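Local structure of spectinomycin phosphotransferase (Legionella pneumophila, 3I1A) at residues R284-L296 and S309-V323. The protein probably phosphorylates the antibiotic spectinomycin as a nucleotide- and magnesium-dependent, kinase-like aminoglycoside phosphotransferase, conferring resistance to the drug. Sequence-based numbering, arbitrary orientation. Where two conformers were deposited one is given.
Sequences RIVEDIAVYGQDL and SFKYFKEMFDPNNVV
Y312 sets the CD2–CE2 edge of its ring over one face of Y292, an edge-to-face pair with centroids 4.5 Å apart and planes at 54°. CD2 stands above the ring centre, and Y312 CE2 comes to 3.4 Å from Y292 CE1. The phenol of Y312 also reaches the carboxylate of D288, one turn before Y292 on the facing helix: its OH donates to D288 OD2 at 2.7 Å, from 47° out of the carboxylate plane. Toward the far end of the helix pair, S309 OG donates to D295 OD2 (2.7 Å) on the anti side, and S309 CB meets the edge of the Y292 ring. Deeper in, I289 CG2 packs against F313 CE1, while M316, bent at chi3, brings CE against I289 CG1 (3.6 Å). I285 extends CD1 to V322 CB (3.7 Å), where the chain enters the next helix.

These contacts join helices 274-297 and 303-315 of the C-terminal helical region in this kinase-like fold; their segment axes run roughly antiparallel (144°), 9.1 Å apart. Helix 182-198 covers the apolar side through L188, against I285 and I289, and F174 adds an edge-to-face partner to F313.

Q301 also bonds D295 OD2. One water bridges Y312 OH and R284 NH2, and a second makes a weaker bridge through NH1; the R284 guanidinium forms a salt bridge with D212. The R284 side chain lies about 7 Å from that of N217, which binds magnesium in another structure of this protein; no metal is bound here.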
ATOM      1  N   ARG A 284      -0.679   5.232  11.686  1.00 14.83           N
ATOM      2  CA  ARG A 284      -0.505   5.454  10.255  1.00 15.28           C
ATOM      3  C   ARG A 284      -0.485   6.960   9.968  1.00 15.62           C
ATOM      4  O   ARG A 284       0.252   7.408   9.091  1.00 17.16           O
ATOM      5  CB  ARG A 284      -1.627   4.808   9.453  1.00 13.77           C
ATOM      6  CG  ARG A 284      -1.315   4.753   7.956  1.00 15.84           C
ATOM      7  CD  ARG A 284      -2.444   4.041   7.191  1.00 16.34           C
ATOM      8  NE  ARG A 284      -2.127   3.958   5.767  1.00 18.01           N
ATOM      9  CZ  ARG A 284      -2.381   4.923   4.886  1.00 21.46           C
ATOM     10  NH1 ARG A 284      -2.974   6.055   5.279  1.00 19.34           N
ATOM     11  NH2 ARG A 284      -2.012   4.764   3.615  1.00 18.83           N
ATOM     12  N   ILE A 285      -1.285   7.735  10.704  1.00 15.63           N
ATOM     13  CA  ILE A 285      -1.300   9.197  10.491  1.00 16.29           C
ATOM     14  C   ILE A 285       0.033   9.786  10.967  1.00 16.82           C
ATOM     15  O   ILE A 285       0.608  10.674  10.322  1.00 17.48           O
ATOM     16  CB  ILE A 285      -2.495   9.859  11.214  1.00 14.67           C
ATOM     17  CG1 ILE A 285      -3.795   9.279  10.655  1.00 15.92           C
ATOM     18  CG2 ILE A 285      -2.484  11.373  11.012  1.00 15.98           C
ATOM     19  CD1 ILE A 285      -5.048   9.643  11.425  1.00 13.04           C
ATOM     20  N   VAL A 286       0.536   9.289  12.092  1.00 16.97           N
ATOM     21  CA  VAL A 286       1.828   9.741  12.597  1.00 17.01           C
ATOM     22  C   VAL A 286       2.918   9.521  11.555  1.00 17.42           C
ATOM     23  O   VAL A 286       3.777  10.395  11.353  1.00 17.14           O
ATOM     24  CB  VAL A 286       2.201   9.004  13.900  1.00 16.42           C
ATOM     25  CG1 VAL A 286       3.663   9.283  14.263  1.00 18.60           C
ATOM     26  CG2 VAL A 286       1.273   9.440  15.014  1.00 14.22           C
ATOM     27  N   GLU A 287       2.878   8.359  10.899  0.50 15.58           N
ATOM     28  CA  GLU A 287       3.833   7.989   9.855  0.50 15.54           C
ATOM     29  C   GLU A 287       3.787   9.009   8.708  0.50 15.21           C
ATOM     30  O   GLU A 287       4.821   9.451   8.215  0.50 16.28           O
ATOM     31  CB  GLU A 287       3.519   6.569   9.330  0.50 14.73           C
ATOM     32  CG  GLU A 287       4.295   5.454  10.034  0.50 14.02           C
ATOM     33  CD  GLU A 287       3.621   4.081   9.982  0.50 14.59           C
ATOM     34  OE1 GLU A 287       3.118   3.700   8.903  0.50 16.77           O
ATOM     35  OE2 GLU A 287       3.610   3.388  11.025  0.50 11.88           O
ATOM     36  N   ASP A 288       2.581   9.371   8.289  1.00 15.90           N
ATOM     37  CA  ASP A 288       2.391  10.354   7.212  1.00 15.08           C
ATOM     38  C   ASP A 288       2.785  11.776   7.673  1.00 15.34           C
ATOM     39  O   ASP A 288       3.305  12.560   6.881  1.00 15.54           O
ATOM     40  CB  ASP A 288       0.931  10.391   6.736  1.00 15.94           C
ATOM     41  CG  ASP A 288       0.601   9.277   5.738  1.00 15.57           C
ATOM     42  OD1 ASP A 288       1.529   8.661   5.199  1.00 17.10           O
ATOM     43  OD2 ASP A 288      -0.599   9.050   5.491  1.00 18.37           O
ATOM     44  N   ILE A 289       2.544  12.122   8.934  1.00 16.15           N
ATOM     45  CA  ILE A 289       2.909  13.472   9.377  1.00 15.72           C
ATOM     46  C   ILE A 289       4.431  13.556   9.313  1.00 15.97           C
ATOM     47  O   ILE A 289       5.010  14.592   8.961  1.00 16.12           O
ATOM     48  CB  ILE A 289       2.396  13.760  10.841  1.00 15.07           C
ATOM     49  CG1 ILE A 289       0.880  13.972  10.823  1.00 14.00           C
ATOM     50  CG2 ILE A 289       3.057  15.018  11.408  1.00 14.87           C
ATOM     51  CD1 ILE A 289       0.229  14.042  12.193  1.00 16.81           C
ATOM     52  N   ALA A 290       5.095  12.460   9.665  1.00 15.47           N
ATOM     53  CA  ALA A 290       6.544  12.440   9.654  1.00 17.01           C
ATOM     54  C   ALA A 290       7.103  12.593   8.243  1.00 17.55           C
ATOM     55  O   ALA A 290       8.022  13.374   8.011  1.00 17.24           O
ATOM     56  CB  ALA A 290       7.061  11.133  10.299  1.00 17.96           C
ATOM     57  N   VAL A 291       6.545  11.832   7.304  1.00 16.86           N
ATOM     58  CA  VAL A 291       6.990  11.847   5.920  1.00 17.95           C
ATOM     59  C   VAL A 291       6.660  13.140   5.184  1.00 18.42           C
ATOM     60  O   VAL A 291       7.562  13.801   4.629  1.00 19.85           O
ATOM     61  CB  VAL A 291       6.407  10.620   5.152  1.00 17.79           C
ATOM     62  CG1 VAL A 291       6.680  10.752   3.679  1.00 19.48           C
ATOM     63  CG2 VAL A 291       7.047   9.316   5.682  1.00 19.06           C
ATOM     64  N   TYR A 292       5.390  13.526   5.190  1.00 20.14           N
ATOM     65  CA  TYR A 292       5.009  14.749   4.487  1.00 20.59           C
ATOM     66  C   TYR A 292       5.438  15.988   5.262  1.00 20.05           C
ATOM     67  O   TYR A 292       5.810  17.008   4.670  1.00 18.94           O
ATOM     68  CB  TYR A 292       3.512  14.721   4.175  1.00 23.52           C
ATOM     69  CG  TYR A 292       3.169  13.549   3.265  1.00 25.72           C
ATOM     70  CD1 TYR A 292       2.912  12.282   3.790  1.00 29.17           C
ATOM     71  CD2 TYR A 292       3.142  13.699   1.887  1.00 29.38           C
ATOM     72  CE1 TYR A 292       2.640  11.197   2.965  1.00 31.41           C
ATOM     73  CE2 TYR A 292       2.865  12.617   1.045  1.00 31.03           C
ATOM     74  CZ  TYR A 292       2.618  11.375   1.594  1.00 32.13           C
ATOM     75  OH  TYR A 292       2.347  10.311   0.768  1.00 35.96           O
ATOM     76  N   GLY A 293       5.435  15.907   6.589  1.00 18.47           N
ATOM     77  CA  GLY A 293       5.900  17.048   7.358  1.00 18.54           C
ATOM     78  C   GLY A 293       7.372  17.339   7.069  1.00 17.48           C
ATOM     79  O   GLY A 293       7.786  18.508   6.916  1.00 17.57           O
ATOM     80  N   GLN A 294       8.191  16.294   6.982  1.00 17.24           N
ATOM     81  CA  GLN A 294       9.603  16.514   6.698  1.00 16.42           C
ATOM     82  C   GLN A 294       9.786  17.135   5.302  1.00 15.54           C
ATOM     83  O   GLN A 294      10.697  17.962   5.088  1.00 14.28           O
ATOM     84  CB  GLN A 294      10.397  15.209   6.769  1.00 18.72           C
ATOM     85  CG  GLN A 294      11.909  15.442   6.684  1.00 20.05           C
ATOM     86  CD  GLN A 294      12.432  16.295   7.834  1.00 23.75           C
ATOM     87  OE1 GLN A 294      12.825  17.456   7.646  1.00 22.32           O
ATOM     88  NE2 GLN A 294      12.422  15.731   9.035  1.00 21.29           N
ATOM     89  N   ASP A 295       8.935  16.736   4.356  1.00 15.99           N
ATOM     90  CA  ASP A 295       9.025  17.292   3.007  1.00 16.71           C
ATOM     91  C   ASP A 295       8.743  18.795   3.021  1.00 16.08           C
ATOM     92  O   ASP A 295       9.240  19.530   2.153  1.00 16.51           O
ATOM     93  CB  ASP A 295       8.042  16.580   2.067  1.00 20.00           C
ATOM     94  CG  ASP A 295       8.384  16.772   0.607  1.00 23.12           C
ATOM     95  OD1 ASP A 295       9.593  16.761   0.258  1.00 23.88           O
ATOM     96  OD2 ASP A 295       7.442  16.914  -0.207  1.00 26.36           O
ATOM     97  N   LEU A 296       7.943  19.257   3.983  1.00 15.46           N
ATOM     98  CA  LEU A 296       7.640  20.682   4.079  1.00 16.03           C
ATOM     99  C   LEU A 296       8.689  21.450   4.884  1.00 17.13           C
ATOM    100  O   LEU A 296       8.923  22.628   4.618  1.00 16.86           O
ATOM    101  CB  LEU A 296       6.250  20.917   4.702  1.00 17.88           C
ATOM    102  CG  LEU A 296       5.047  20.984   3.746  1.00 21.06           C
ATOM    103  CD1 LEU A 296       5.193  22.181   2.758  1.00 18.55           C
ATOM    104  CD2 LEU A 296       4.926  19.670   3.007  1.00 22.89           C
ATOM    105  N   SER A 309       2.436  17.611  -1.151  1.00 17.38           N
ATOM    106  CA  SER A 309       2.584  17.022   0.189  1.00 15.33           C
ATOM    107  C   SER A 309       1.770  17.846   1.196  1.00 16.95           C
ATOM    108  O   SER A 309       1.107  17.285   2.056  1.00 17.85           O
ATOM    109  CB  SER A 309       4.043  17.030   0.627  1.00 15.32           C
ATOM    110  OG  SER A 309       4.828  16.202  -0.208  1.00 15.48           O
ATOM    111  N   PHE A 310       1.799  19.175   1.059  1.00 14.77           N
ATOM    112  CA  PHE A 310       1.079  20.063   1.974  1.00 15.19           C
ATOM    113  C   PHE A 310      -0.433  19.849   1.874  1.00 15.97           C
ATOM    114  O   PHE A 310      -1.111  19.778   2.884  1.00 16.35           O
ATOM    115  CB  PHE A 310       1.485  21.520   1.677  1.00 16.80           C
ATOM    116  CG  PHE A 310       0.992  22.535   2.690  1.00 19.69           C
ATOM    117  CD1 PHE A 310       0.775  22.190   4.022  1.00 19.04           C
ATOM    118  CD2 PHE A 310       0.816  23.864   2.310  1.00 19.94           C
ATOM    119  CE1 PHE A 310       0.394  23.159   4.956  1.00 20.10           C
ATOM    120  CE2 PHE A 310       0.430  24.842   3.245  1.00 21.42           C
ATOM    121  CZ  PHE A 310       0.220  24.488   4.563  1.00 19.65           C
ATOM    122  N   LYS A 311      -0.956  19.716   0.656  1.00 15.39           N
ATOM    123  CA  LYS A 311      -2.371  19.471   0.467  1.00 16.33           C
ATOM    124  C   LYS A 311      -2.745  18.126   1.099  1.00 16.96           C
ATOM    125  O   LYS A 311      -3.773  18.011   1.778  1.00 15.73           O
ATOM    126  CB  LYS A 311      -2.702  19.500  -1.040  1.00 19.74           C
ATOM    127  CG  LYS A 311      -2.494  20.897  -1.636  1.00 23.22           C
ATOM    128  CD  LYS A 311      -3.038  21.023  -3.055  1.00 28.91           C
ATOM    129  CE  LYS A 311      -2.838  22.441  -3.585  1.00 31.81           C
ATOM    130  NZ  LYS A 311      -3.488  22.625  -4.927  1.00 35.75           N
ATOM    131  N   TYR A 312      -1.900  17.118   0.895  1.00 16.00           N
ATOM    132  CA  TYR A 312      -2.167  15.797   1.465  1.00 18.59           C
ATOM    133  C   TYR A 312      -2.193  15.892   2.986  1.00 18.98           C
ATOM    134  O   TYR A 312      -3.106  15.383   3.645  1.00 18.23           O
ATOM    135  CB  TYR A 312      -1.102  14.791   1.053  1.00 20.16           C
ATOM    136  CG  TYR A 312      -1.362  13.423   1.649  1.00 26.58           C
ATOM    137  CD1 TYR A 312      -2.534  12.717   1.349  1.00 29.19           C
ATOM    138  CD2 TYR A 312      -0.457  12.845   2.535  1.00 27.91           C
ATOM    139  CE1 TYR A 312      -2.789  11.464   1.926  1.00 30.53           C
ATOM    140  CE2 TYR A 312      -0.702  11.598   3.113  1.00 30.03           C
ATOM    141  CZ  TYR A 312      -1.863  10.915   2.803  1.00 31.61           C
ATOM    142  OH  TYR A 312      -2.080   9.665   3.350  1.00 34.14           O
ATOM    143  N   PHE A 313      -1.177  16.541   3.532  1.00 16.88           N
ATOM    144  CA  PHE A 313      -1.076  16.727   4.974  1.00 17.07           C
ATOM    145  C   PHE A 313      -2.340  17.411   5.522  1.00 18.34           C
ATOM    146  O   PHE A 313      -2.908  16.981   6.535  1.00 16.14           O
ATOM    147  CB  PHE A 313       0.174  17.568   5.275  1.00 15.90           C
ATOM    148  CG  PHE A 313       0.540  17.621   6.735  1.00 18.93           C
ATOM    149  CD1 PHE A 313       1.663  16.940   7.214  1.00 16.89           C
ATOM    150  CD2 PHE A 313      -0.235  18.350   7.625  1.00 18.45           C
ATOM    151  CE1 PHE A 313       1.998  16.994   8.575  1.00 20.33           C
ATOM    152  CE2 PHE A 313       0.096  18.408   8.990  1.00 17.70           C
ATOM    153  CZ  PHE A 313       1.205  17.732   9.457  1.00 17.93           C
ATOM    154  N   LYS A 314      -2.807  18.466   4.853  1.00 15.29           N
ATOM    155  CA  LYS A 314      -3.987  19.158   5.376  1.00 17.60           C
ATOM    156  C   LYS A 314      -5.284  18.383   5.272  1.00 17.75           C
ATOM    157  O   LYS A 314      -6.148  18.471   6.158  1.00 17.37           O
ATOM    158  CB  LYS A 314      -4.146  20.521   4.699  1.00 16.22           C
ATOM    159  CG  LYS A 314      -3.027  21.467   5.112  1.00 18.40           C
ATOM    160  CD  LYS A 314      -3.262  22.902   4.666  1.00 22.44           C
ATOM    161  CE  LYS A 314      -3.069  23.079   3.175  1.00 23.27           C
ATOM    162  NZ  LYS A 314      -3.221  24.531   2.820  1.00 26.10           N
ATOM    163  N   GLU A 315      -5.425  17.632   4.183  1.00 18.55           N
ATOM    164  CA  GLU A 315      -6.623  16.850   3.970  1.00 20.16           C
ATOM    165  C   GLU A 315      -6.864  15.860   5.093  1.00 19.37           C
ATOM    166  O   GLU A 315      -8.017  15.513   5.363  1.00 19.35           O
ATOM    167  CB  GLU A 315      -6.532  16.100   2.650  1.00 23.45           C
ATOM    168  CG  GLU A 315      -6.741  16.992   1.452  1.00 30.30           C
ATOM    169  CD  GLU A 315      -6.776  16.201   0.167  1.00 34.18           C
ATOM    170  OE1 GLU A 315      -7.314  16.730  -0.824  1.00 38.90           O
ATOM    171  OE2 GLU A 315      -6.262  15.057   0.157  1.00 36.95           O
ATOM    172  N   MET A 316      -5.791  15.393   5.734  1.00 18.54           N
ATOM    173  CA  MET A 316      -5.954  14.421   6.830  1.00 18.02           C
ATOM    174  C   MET A 316      -6.804  14.983   7.953  1.00 18.21           C
ATOM    175  O   MET A 316      -7.425  14.231   8.724  1.00 18.47           O
ATOM    176  CB  MET A 316      -4.591  14.009   7.407  1.00 17.62           C
ATOM    177  CG  MET A 316      -3.658  13.388   6.370  1.00 19.99           C
ATOM    178  SD  MET A 316      -2.115  12.696   7.023  1.00 17.82           S
ATOM    179  CE  MET A 316      -1.530  14.038   8.148  1.00 18.86           C
ATOM    180  N   PHE A 317      -6.820  16.309   8.060  1.00 19.09           N
ATOM    181  CA  PHE A 317      -7.582  16.985   9.112  1.00 19.91           C
ATOM    182  C   PHE A 317      -8.976  17.456   8.694  1.00 21.22           C
ATOM    183  O   PHE A 317      -9.671  18.124   9.471  1.00 23.10           O
ATOM    184  CB  PHE A 317      -6.763  18.170   9.660  1.00 18.61           C
ATOM    185  CG  PHE A 317      -5.451  17.762  10.260  1.00 17.19           C
ATOM    186  CD1 PHE A 317      -4.339  17.528   9.445  1.00 14.74           C
ATOM    187  CD2 PHE A 317      -5.333  17.538  11.641  1.00 17.41           C
ATOM    188  CE1 PHE A 317      -3.133  17.080   9.987  1.00 15.48           C
ATOM    189  CE2 PHE A 317      -4.128  17.084  12.196  1.00 17.44           C
ATOM    190  CZ  PHE A 317      -3.026  16.852  11.375  1.00 16.98           C
ATOM    191  N   ASP A 318      -9.394  17.114   7.480  1.00 22.35           N
ATOM    192  CA  ASP A 318     -10.722  17.529   7.015  1.00 23.99           C
ATOM    193  C   ASP A 318     -11.864  16.734   7.659  1.00 24.12           C
ATOM    194  O   ASP A 318     -11.660  15.662   8.225  1.00 22.61           O
ATOM    195  CB  ASP A 318     -10.833  17.398   5.494  1.00 23.16           C
ATOM    196  CG  ASP A 318     -10.137  18.533   4.743  1.00 24.79           C
ATOM    197  OD1 ASP A 318      -9.934  19.612   5.326  1.00 26.11           O
ATOM    198  OD2 ASP A 318      -9.823  18.345   3.550  1.00 26.16           O
ATOM    199  N   PRO A 319     -13.093  17.270   7.587  1.00 25.58           N
ATOM    200  CA  PRO A 319     -14.252  16.588   8.162  1.00 25.08           C
ATOM    201  C   PRO A 319     -14.370  15.168   7.633  1.00 25.11           C
ATOM    202  O   PRO A 319     -14.318  14.939   6.424  1.00 27.21           O
ATOM    203  CB  PRO A 319     -15.428  17.459   7.705  1.00 23.24           C
ATOM    204  CG  PRO A 319     -14.848  18.806   7.672  1.00 25.13           C
ATOM    205  CD  PRO A 319     -13.491  18.564   7.008  1.00 25.65           C
ATOM    206  N   ASN A 320     -14.531  14.217   8.544  1.00 24.86           N
ATOM    207  CA  ASN A 320     -14.694  12.815   8.184  1.00 25.32           C
ATOM    208  C   ASN A 320     -13.451  12.207   7.553  1.00 23.59           C
ATOM    209  O   ASN A 320     -13.552  11.197   6.855  1.00 23.64           O
ATOM    210  CB  ASN A 320     -15.862  12.632   7.201  1.00 30.53           C
ATOM    211  CG  ASN A 320     -17.099  13.409   7.591  1.00 32.97           C
ATOM    212  OD1 ASN A 320     -17.955  13.690   6.741  1.00 35.20           O
ATOM    213  ND2 ASN A 320     -17.211  13.763   8.872  1.00 35.48           N
ATOM    214  N   ASN A 321     -12.284  12.819   7.740  1.00 21.74           N
ATOM    215  CA  ASN A 321     -11.082  12.221   7.157  1.00 21.12           C
ATOM    216  C   ASN A 321     -10.373  11.383   8.222  1.00 19.05           C
ATOM    217  O   ASN A 321     -10.950  11.121   9.289  1.00 19.05           O
ATOM    218  CB  ASN A 321     -10.150  13.278   6.538  1.00 21.27           C
ATOM    219  CG  ASN A 321      -9.331  12.717   5.366  1.00 22.71           C
ATOM    220  OD1 ASN A 321      -8.397  11.944   5.559  1.00 22.09           O
ATOM    221  ND2 ASN A 321      -9.698  13.091   4.145  1.00 23.04           N
ATOM    222  N   VAL A 322      -9.137  10.969   7.959  1.00 18.09           N
ATOM    223  CA  VAL A 322      -8.461  10.069   8.897  1.00 18.70           C
ATOM    224  C   VAL A 322      -8.288  10.498  10.354  1.00 18.62           C
ATOM    225  O   VAL A 322      -8.444   9.682  11.264  1.00 17.22           O
ATOM    226  CB  VAL A 322      -7.098   9.562   8.328  1.00 16.63           C
ATOM    227  CG1 VAL A 322      -7.366   8.742   7.040  1.00 18.28           C
ATOM    228  CG2 VAL A 322      -6.125  10.713   8.029  1.00 15.59           C
ATOM    229  N   VAL A 323      -7.991  11.769  10.585  1.00 17.65           N
ATOM    230  CA  VAL A 323      -7.811  12.202  11.953  1.00 18.74           C
ATOM    231  C   VAL A 323      -9.094  12.122  12.767  1.00 19.49           C
ATOM    232  O   VAL A 323      -9.090  11.567  13.865  1.00 20.33           O
ATOM    233  CB  VAL A 323      -7.226  13.637  12.015  1.00 16.61           C
ATOM    234  CG1 VAL A 323      -7.184  14.109  13.482  1.00 16.20           C
ATOM    235  CG2 VAL A 323      -5.829  13.637  11.393  1.00 14.99           C
TER
HETATM  236  O   HOH W   1      -4.292   9.109   4.660  1.00 23.10           O
HETATM  237  O   HOH W   2      -2.776   7.185   1.726  1.00 34.05           O